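PDB 4P25: major capsid protein from Norovirus Hu/GI.7/TCH-060/USA/2003, which forms the viral capsid and, through its protruding P domain, binds histo-blood group antigen glycans such as Lewis Y. Local coordinates for residues S121-N133 with I143-Q155. Sequence-based numbering, arbitrary orientation.
With FUC (alpha-L-fucopyranose), chain F; FUC (alpha-L-fucopyranose), chain E.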
ATOM      1  N   SER A 121      14.522   9.220 -18.896  1.00 31.03           N
ATOM      2  CA  SER A 121      15.697  10.081 -18.773  1.00 32.84           C
ATOM      3  C   SER A 121      15.202  11.442 -18.318  1.00 28.44           C
ATOM      4  O   SER A 121      14.043  11.778 -18.567  1.00 30.26           O
ATOM      5  CB  SER A 121      16.426  10.198 -20.111  1.00 31.93           C
ATOM      6  OG  SER A 121      15.520  10.487 -21.162  1.00 50.16           O
ATOM      7  N   GLY A 122      16.032  12.233 -17.642  1.00 24.07           N
ATOM      8  CA  GLY A 122      15.485  13.425 -17.108  1.00 19.07           C
ATOM      9  C   GLY A 122      14.409  13.059 -16.082  1.00 16.79           C
ATOM     10  O   GLY A 122      14.280  11.910 -15.734  1.00 18.93           O
ATOM     11  N   ASP A 123      13.732  14.063 -15.562  1.00 17.96           N
ATOM     12  CA  ASP A 123      12.588  13.951 -14.665  1.00 12.55           C
ATOM     13  C   ASP A 123      11.423  13.237 -15.272  1.00 11.32           C
ATOM     14  O   ASP A 123      10.791  13.744 -16.173  1.00 14.63           O
ATOM     15  CB  ASP A 123      12.242  15.369 -14.193  1.00 15.59           C
ATOM     16  CG  ASP A 123      11.180  15.410 -13.120  1.00 15.86           C
ATOM     17  OD1 ASP A 123      10.650  14.339 -12.763  1.00 10.75           O
ATOM     18  OD2 ASP A 123      10.846  16.524 -12.639  1.00 18.23           O
ATOM     19  N   PRO A 124      11.137  12.044 -14.775  1.00 11.23           N
ATOM     20  CA  PRO A 124      10.060  11.246 -15.364  1.00 13.19           C
ATOM     21  C   PRO A 124       8.659  11.624 -14.880  1.00  8.81           C
ATOM     22  O   PRO A 124       7.670  11.088 -15.400  1.00 10.47           O
ATOM     23  CB  PRO A 124      10.389   9.832 -14.883  1.00 12.23           C
ATOM     24  CG  PRO A 124      10.975  10.063 -13.525  1.00 10.42           C
ATOM     25  CD  PRO A 124      11.792  11.332 -13.658  1.00 10.30           C
ATOM     26  N   MET A 125       8.573  12.517 -13.900  1.00  9.03           N
ATOM     27  CA  MET A 125       7.295  12.774 -13.243  1.00  8.27           C
ATOM     28  C   MET A 125       6.548  13.951 -13.852  1.00  7.70           C
ATOM     29  O   MET A 125       7.149  14.956 -14.233  1.00 11.18           O
ATOM     30  CB  MET A 125       7.492  13.028 -11.741  1.00  9.51           C
ATOM     31  CG  MET A 125       8.366  12.011 -11.024  1.00  9.60           C
ATOM     32  SD  MET A 125       7.836  10.296 -11.232  1.00 12.19           S
ATOM     33  CE  MET A 125       6.216  10.343 -10.468  1.00 13.07           C
ATOM     34  N   SER A 126       5.232  13.812 -13.935  1.00  9.47           N
ATOM     35  CA  SER A 126       4.355  14.927 -14.274  1.00 10.15           C
ATOM     36  C   SER A 126       3.343  15.071 -13.148  1.00  9.98           C
ATOM     37  O   SER A 126       2.852  14.072 -12.612  1.00 12.73           O
ATOM     38  CB  SER A 126       3.623  14.652 -15.590  1.00 11.08           C
ATOM     39  OG  SER A 126       4.531  14.491 -16.664  1.00 10.84           O
ATOM     40  N   ARG A 127       3.032  16.306 -12.771  1.00 11.28           N
ATOM     41  CA  ARG A 127       1.954  16.531 -11.822  1.00  8.49           C
ATOM     42  C   ARG A 127       0.720  16.961 -12.601  1.00  8.90           C
ATOM     43  O   ARG A 127       0.727  17.998 -13.282  1.00 11.32           O
ATOM     44  CB  ARG A 127       2.338  17.572 -10.766  1.00  9.46           C
ATOM     45  CG  ARG A 127       1.438  17.535  -9.523  1.00  9.71           C
ATOM     46  CD  ARG A 127       1.666  18.743  -8.616  1.00 10.84           C
ATOM     47  NE  ARG A 127       1.160  19.964  -9.240  1.00  8.86           N
ATOM     48  CZ  ARG A 127       1.595  21.195  -8.975  1.00  9.18           C
ATOM     49  NH1 ARG A 127       2.559  21.403  -8.083  1.00 12.81           N
ATOM     50  NH2 ARG A 127       1.065  22.225  -9.617  1.00 14.97           N
ATOM     51  N   LEU A 128      -0.325  16.137 -12.530  1.00  8.76           N
ATOM     52  CA  LEU A 128      -1.587  16.437 -13.193  1.00  8.10           C
ATOM     53  C   LEU A 128      -2.504  17.159 -12.223  1.00  9.24           C
ATOM     54  O   LEU A 128      -2.834  16.634 -11.155  1.00  9.13           O
ATOM     55  CB  LEU A 128      -2.252  15.159 -13.696  1.00  9.34           C
ATOM     56  CG  LEU A 128      -1.330  14.195 -14.460  1.00  9.79           C
ATOM     57  CD1 LEU A 128      -2.125  13.031 -15.027  1.00 11.49           C
ATOM     58  CD2 LEU A 128      -0.550  14.916 -15.564  1.00 12.76           C
ATOM     59  N   ASP A 129      -2.896  18.371 -12.593  1.00  8.57           N
ATOM     60  CA  ASP A 129      -3.759  19.187 -11.759  1.00  9.71           C
ATOM     61  C   ASP A 129      -5.191  19.072 -12.285  1.00 11.01           C
ATOM     62  O   ASP A 129      -5.512  19.515 -13.390  1.00 10.17           O
ATOM     63  CB  ASP A 129      -3.229  20.622 -11.729  1.00  9.33           C
ATOM     64  CG  ASP A 129      -1.775  20.683 -11.259  1.00 12.60           C
ATOM     65  OD1 ASP A 129      -1.433  19.957 -10.296  1.00 11.30           O
ATOM     66  OD2 ASP A 129      -0.967  21.425 -11.859  1.00 12.41           O
ATOM     67  N   VAL A 130      -6.039  18.437 -11.483  1.00  9.31           N
ATOM     68  CA  VAL A 130      -7.365  18.017 -11.925  1.00  8.78           C
ATOM     69  C   VAL A 130      -8.461  18.724 -11.145  1.00  9.16           C
ATOM     70  O   VAL A 130      -8.466  18.698  -9.907  1.00 11.93           O
ATOM     71  CB  VAL A 130      -7.544  16.498 -11.726  1.00 11.29           C
ATOM     72  CG1 VAL A 130      -8.927  16.051 -12.181  1.00 11.45           C
ATOM     73  CG2 VAL A 130      -6.450  15.731 -12.461  1.00 11.56           C
ATOM     74  N   LYS A 131      -9.388  19.350 -11.865  1.00 11.10           N
ATOM     75  CA  LYS A 131     -10.540  19.985 -11.233  1.00  8.69           C
ATOM     76  C   LYS A 131     -11.772  19.099 -11.372  1.00  9.12           C
ATOM     77  O   LYS A 131     -11.922  18.380 -12.365  1.00 12.46           O
ATOM     78  CB  LYS A 131     -10.814  21.365 -11.846  1.00 10.98           C
ATOM     79  CG  LYS A 131      -9.639  22.323 -11.755  1.00 14.81           C
ATOM     80  CD  LYS A 131     -10.063  23.753 -12.049  1.00 19.91           C
ATOM     81  CE  LYS A 131     -10.813  24.375 -10.876  1.00 20.30           C
ATOM     82  NZ  LYS A 131      -9.915  24.722  -9.732  1.00 19.58           N
ATOM     83  N   GLN A 132     -12.644  19.153 -10.371  1.00 10.46           N
ATOM     84  CA  GLN A 132     -13.891  18.391 -10.398  1.00 11.98           C
ATOM     85  C   GLN A 132     -15.023  19.256 -10.935  1.00 16.16           C
ATOM     86  O   GLN A 132     -15.998  19.557 -10.238  1.00 20.85           O
ATOM     87  CB  GLN A 132     -14.217  17.818  -9.017  1.00 12.54           C
ATOM     88  CG  GLN A 132     -13.186  16.788  -8.559  1.00 11.89           C
ATOM     89  CD  GLN A 132     -13.556  16.102  -7.256  1.00 10.70           C
ATOM     90  OE1 GLN A 132     -14.670  15.607  -7.094  1.00 15.34           O
ATOM     91  NE2 GLN A 132     -12.613  16.067  -6.318  1.00 11.36           N
ATOM     92  N   ASN A 133     -14.858  19.667 -12.187  1.00 14.06           N
ATOM     93  CA  ASN A 133     -15.880  20.433 -12.888  1.00 13.09           C
ATOM     94  C   ASN A 133     -16.508  19.592 -14.002  1.00 14.33           C
ATOM     95  O   ASN A 133     -16.440  18.365 -13.957  1.00 14.38           O
ATOM     96  CB  ASN A 133     -15.318  21.767 -13.395  1.00 16.46           C
ATOM     97  CG  ASN A 133     -13.996  21.611 -14.128  1.00 22.30           C
ATOM     98  OD1 ASN A 133     -13.588  20.503 -14.472  1.00 19.12           O
ATOM     99  ND2 ASN A 133     -13.324  22.733 -14.381  1.00 27.21           N
ATOM    100  N   ILE A 143     -11.042  12.324 -17.739  1.00 10.49           N
ATOM    101  CA  ILE A 143     -10.916  13.543 -16.955  1.00 11.63           C
ATOM    102  C   ILE A 143      -9.997  14.487 -17.703  1.00 12.39           C
ATOM    103  O   ILE A 143      -9.270  14.069 -18.608  1.00 14.44           O
ATOM    104  CB  ILE A 143     -10.336  13.276 -15.546  1.00 11.14           C
ATOM    105  CG1 ILE A 143      -8.926  12.682 -15.644  1.00 11.91           C
ATOM    106  CG2 ILE A 143     -11.275  12.388 -14.731  1.00 13.22           C
ATOM    107  CD1 ILE A 143      -8.277  12.416 -14.300  1.00 14.36           C
ATOM    108  N   GLU A 144     -10.033  15.764 -17.347  1.00 11.11           N
ATOM    109  CA  GLU A 144      -9.094  16.712 -17.923  1.00 11.03           C
ATOM    110  C   GLU A 144      -8.112  17.183 -16.860  1.00 11.18           C
ATOM    111  O   GLU A 144      -8.355  17.018 -15.667  1.00 12.73           O
ATOM    112  CB  GLU A 144      -9.826  17.882 -18.584  1.00 12.40           C
ATOM    113  CG  GLU A 144     -10.721  17.413 -19.737  1.00 14.64           C
ATOM    114  CD  GLU A 144     -11.208  18.538 -20.642  1.00 19.07           C
ATOM    115  OE1 GLU A 144     -10.821  19.704 -20.429  1.00 23.68           O
ATOM    116  OE2 GLU A 144     -11.987  18.237 -21.572  1.00 29.22           O
ATOM    117  N   PHE A 145      -6.986  17.731 -17.301  1.00 11.32           N
ATOM    118  CA  PHE A 145      -5.986  18.247 -16.374  1.00 11.03           C
ATOM    119  C   PHE A 145      -5.191  19.381 -16.997  1.00 11.38           C
ATOM    120  O   PHE A 145      -5.185  19.564 -18.220  1.00 13.89           O
ATOM    121  CB  PHE A 145      -5.025  17.131 -15.904  1.00 13.03           C
ATOM    122  CG  PHE A 145      -4.146  16.573 -17.001  1.00 12.22           C
ATOM    123  CD1 PHE A 145      -2.948  17.188 -17.337  1.00 10.84           C
ATOM    124  CD2 PHE A 145      -4.513  15.420 -17.685  1.00 11.97           C
ATOM    125  CE1 PHE A 145      -2.140  16.679 -18.353  1.00  9.94           C
ATOM    126  CE2 PHE A 145      -3.710  14.903 -18.694  1.00 13.84           C
ATOM    127  CZ  PHE A 145      -2.520  15.533 -19.024  1.00 13.02           C
ATOM    128  N   THR A 146      -4.530  20.149 -16.144  1.00 12.17           N
ATOM    129  CA  THR A 146      -3.478  21.043 -16.588  1.00 13.38           C
ATOM    130  C   THR A 146      -2.205  20.544 -15.921  1.00  8.97           C
ATOM    131  O   THR A 146      -2.269  19.863 -14.889  1.00 10.75           O
ATOM    132  CB  THR A 146      -3.754  22.519 -16.208  1.00 14.00           C
ATOM    133  OG1 THR A 146      -3.926  22.637 -14.791  1.00 14.76           O
ATOM    134  CG2 THR A 146      -5.007  23.034 -16.915  1.00 15.52           C
ATOM    135  N   SER A 147      -1.059  20.848 -16.517  1.00 12.49           N
ATOM    136  CA  SER A 147       0.222  20.419 -15.969  1.00 11.57           C
ATOM    137  C   SER A 147       1.322  21.373 -16.389  1.00 12.74           C
ATOM    138  O   SER A 147       1.324  21.879 -17.511  1.00 16.36           O
ATOM    139  CB  SER A 147       0.568  19.007 -16.452  1.00 11.49           C
ATOM    140  OG  SER A 147       1.829  18.596 -15.944  1.00 11.63           O
ATOM    141  N   ASP A 148       2.263  21.619 -15.489  1.00 12.26           N
ATOM    142  CA  ASP A 148       3.422  22.428 -15.836  1.00 14.24           C
ATOM    143  C   ASP A 148       4.476  21.580 -16.543  1.00 14.06           C
ATOM    144  O   ASP A 148       5.467  22.101 -17.053  1.00 18.29           O
ATOM    145  CB  ASP A 148       3.992  23.128 -14.600  1.00 15.20           C
ATOM    146  CG  ASP A 148       3.150  24.313 -14.175  1.00 20.57           C
ATOM    147  OD1 ASP A 148       2.471  24.891 -15.052  1.00 29.22           O
ATOM    148  OD2 ASP A 148       3.161  24.667 -12.976  1.00 28.34           O
ATOM    149  N   GLN A 149       4.245  20.272 -16.581  1.00 12.87           N
ATOM    150  CA  GLN A 149       5.119  19.369 -17.316  1.00 13.06           C
ATOM    151  C   GLN A 149       4.442  19.010 -18.636  1.00 16.76           C
ATOM    152  O   GLN A 149       3.419  19.600 -18.986  1.00 20.15           O
ATOM    153  CB  GLN A 149       5.442  18.122 -16.479  1.00 13.53           C
ATOM    154  CG  GLN A 149       6.194  18.422 -15.174  1.00 12.93           C
ATOM    155  CD  GLN A 149       5.295  18.992 -14.084  1.00 12.59           C
ATOM    156  OE1 GLN A 149       4.164  18.539 -13.893  1.00 13.65           O
ATOM    157  NE2 GLN A 149       5.791  20.009 -13.378  1.00 14.34           N
ATOM    158  N   ASP A 150       5.010  18.060 -19.376  1.00 16.96           N
ATOM    159  CA  ASP A 150       4.455  17.685 -20.678  1.00 18.05           C
ATOM    160  C   ASP A 150       4.211  16.174 -20.775  1.00 15.22           C
ATOM    161  O   ASP A 150       4.853  15.491 -21.568  1.00 17.33           O
ATOM    162  CB  ASP A 150       5.392  18.139 -21.808  1.00 23.84           C
ATOM    163  CG  ASP A 150       4.715  18.149 -23.176  1.00 34.38           C
ATOM    164  OD1 ASP A 150       3.474  18.028 -23.241  1.00 34.87           O
ATOM    165  OD2 ASP A 150       5.432  18.298 -24.191  1.00 41.10           O
ATOM    166  N   PRO A 151       3.275  15.653 -19.961  1.00 14.60           N
ATOM    167  CA  PRO A 151       2.989  14.217 -19.999  1.00 14.89           C
ATOM    168  C   PRO A 151       2.409  13.781 -21.339  1.00 12.46           C
ATOM    169  O   PRO A 151       1.605  14.504 -21.934  1.00 15.00           O
ATOM    170  CB  PRO A 151       1.946  14.038 -18.890  1.00 12.40           C
ATOM    171  CG  PRO A 151       1.299  15.378 -18.759  1.00 12.47           C
ATOM    172  CD  PRO A 151       2.401  16.361 -19.001  1.00 15.05           C
ATOM    173  N   THR A 152       2.839  12.616 -21.812  1.00 15.24           N
ATOM    174  CA  THR A 152       2.299  12.018 -23.026  1.00 14.68           C
ATOM    175  C   THR A 152       2.092  10.527 -22.802  1.00 13.25           C
ATOM    176  O   THR A 152       2.633   9.947 -21.858  1.00 14.02           O
ATOM    177  CB  THR A 152       3.245  12.197 -24.233  1.00 20.28           C
ATOM    178  OG1 THR A 152       4.496  11.553 -23.959  1.00 23.64           O
ATOM    179  CG2 THR A 152       3.488  13.676 -24.534  1.00 24.10           C
ATOM    180  N   GLY A 153       1.298   9.910 -23.667  1.00 14.39           N
ATOM    181  CA  GLY A 153       1.082   8.475 -23.623  1.00 13.40           C
ATOM    182  C   GLY A 153       0.441   7.940 -22.352  1.00  9.65           C
ATOM    183  O   GLY A 153      -0.411   8.589 -21.739  1.00 12.30           O
ATOM    184  N   ASP A 154       0.871   6.741 -21.970  1.00 12.19           N
ATOM    185  CA  ASP A 154       0.308   5.975 -20.863  1.00 10.62           C
ATOM    186  C   ASP A 154       0.900   6.459 -19.539  1.00 11.38           C
ATOM    187  O   ASP A 154       2.062   6.190 -19.237  1.00 14.40           O
ATOM    188  CB  ASP A 154       0.628   4.498 -21.121  1.00 11.98           C
ATOM    189  CG  ASP A 154       0.044   3.546 -20.078  1.00 14.05           C
ATOM    190  OD1 ASP A 154      -0.715   3.970 -19.179  1.00 14.85           O
ATOM    191  OD2 ASP A 154       0.359   2.338 -20.188  1.00 18.08           O
ATOM    192  N   GLN A 155       0.091   7.173 -18.756  1.00  9.50           N
ATOM    193  CA  GLN A 155       0.538   7.741 -17.485  1.00  8.82           C
ATOM    194  C   GLN A 155      -0.090   7.009 -16.310  1.00  8.83           C
ATOM    195  O   GLN A 155      -1.303   6.787 -16.282  1.00 10.04           O
ATOM    196  CB  GLN A 155       0.167   9.227 -17.397  1.00 10.72           C
ATOM    197  CG  GLN A 155       0.862  10.130 -18.410  1.00 10.79           C
ATOM    198  CD  GLN A 155       2.324  10.411 -18.074  1.00 11.07           C
ATOM    199  OE1 GLN A 155       2.684  10.632 -16.914  1.00 11.04           O
ATOM    200  NE2 GLN A 155       3.172  10.407 -19.096  1.00 13.24           N
TER
HETATM  201  C1  FUC F   4      19.993  13.680 -17.356  1.00 28.36           C
HETATM  202  C2  FUC F   4      20.556  12.468 -18.079  1.00 38.38           C
HETATM  203  C3  FUC F   4      20.924  11.398 -17.066  1.00 34.21           C
HETATM  204  C4  FUC F   4      19.721  11.093 -16.189  1.00 33.28           C
HETATM  205  C5  FUC F   4      19.204  12.382 -15.571  1.00 24.42           C
HETATM  206  C6  FUC F   4      17.988  12.077 -14.695  1.00 19.52           C
HETATM  207  O2  FUC F   4      21.725  12.851 -18.818  1.00 40.45           O
HETATM  208  O3  FUC F   4      21.329  10.205 -17.754  1.00 48.15           O
HETATM  209  O4  FUC F   4      18.687  10.496 -16.986  1.00 32.58           O
HETATM  210  O5  FUC F   4      18.828  13.295 -16.611  1.00 23.51           O
HETATM  211  C1  FUC E   3      -2.390  24.589  -7.372  1.00 13.55           C
HETATM  212  C2  FUC E   3      -1.460  24.037  -8.439  1.00 17.48           C
HETATM  213  C3  FUC E   3      -0.626  25.168  -9.019  1.00 18.75           C
HETATM  214  C4  FUC E   3       0.085  25.902  -7.894  1.00 22.90           C
HETATM  215  C5  FUC E   3      -0.932  26.350  -6.857  1.00 21.28           C
HETATM  216  C6  FUC E   3      -0.214  27.082  -5.722  1.00 27.52           C
HETATM  217  O2  FUC E   3      -2.234  23.430  -9.483  1.00 19.91           O
HETATM  218  O3  FUC E   3       0.345  24.629  -9.929  1.00 25.05           O
HETATM  219  O4  FUC E   3       1.042  25.026  -7.280  1.00 38.73           O
HETATM  220  O5  FUC E   3      -1.616  25.204  -6.332  1.00 17.63           O
HETATM  221  O   HOH W   1       5.159  11.866 -16.771  1.00 12.13           O
HETATM  222  O   HOH W   2       1.656  20.603 -12.794  1.00 11.57           O
HETATM  223  O   HOH W   3      -6.416  22.743 -13.563  1.00 20.61           O
HETATM  224  O   HOH W   4     -11.483  17.008 -15.077  1.00 14.63           O
HETATM  225  O   HOH W   5      -9.163  19.483 -14.696  1.00 15.16           O
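Asp-129 and Thr-146 form a single antiparallel hydrogen-bonded bridge: Asp-129 N meets Thr-146 O at 2.8 Å, nearly in line with the carbonyl, and Thr-146 N returns a bond to Asp-129 O. Toward Arg-127 side chains replace the backbone partner; toward Lys-131 a water does, accepting from Lys-131 N and donating to Glu-144 O. Gln-149, its chain bent at chi2 (76°), brings OE1 to Arg-127 N at 2.7 Å, the N-H pointing almost straight at it (170°) from above the amide plane. Ser-147 OG, turned anti to its own backbone N (chi1 179°), donates to Arg-127 O at 2.9 Å and accepts from Gln-149 N, an ST turn, so one hydroxyl ties loop to strand. Another water bridges Arg-127 O, Asp-129 OD2 and Asp-148 N.

Apolar packing lies on the face carrying Leu-128 and Val-130, opposite Arg-127 and Asp-129. Leu-128 CD2 sits over one face of the Phe-145 ring, a CH-pi contact 3.9 Å from the centroid, and also touches Pro-151 CG; Val-130 CG2 rests against Phe-145 CB and Ile-143 CD1. The Pro-151 ring lies against Ser-126, whose OG bonds to a water shared with Pro-124 O.

On the glycan side, Arg-127 grips Asp-129 side-on, NE to OD1 and NH2 to OD2, a salt bridge that probably steadies the guanidinium beside the chain E fucose, whose O3 Arg-127 NH2 meets in a weak bond. Both residues belong to the glycan pocket.

Strand 125-130 pairs along its other edge with strand 108-115, while Ile-143 and Phe-145 bond to strand 78-83, Leu-80 packing against Leu-128 and Phe-145. The chain running on from strand 142-144 thus meets the other outermost strand, consistent with the P2 subdomain's six-stranded antiparallel barrel.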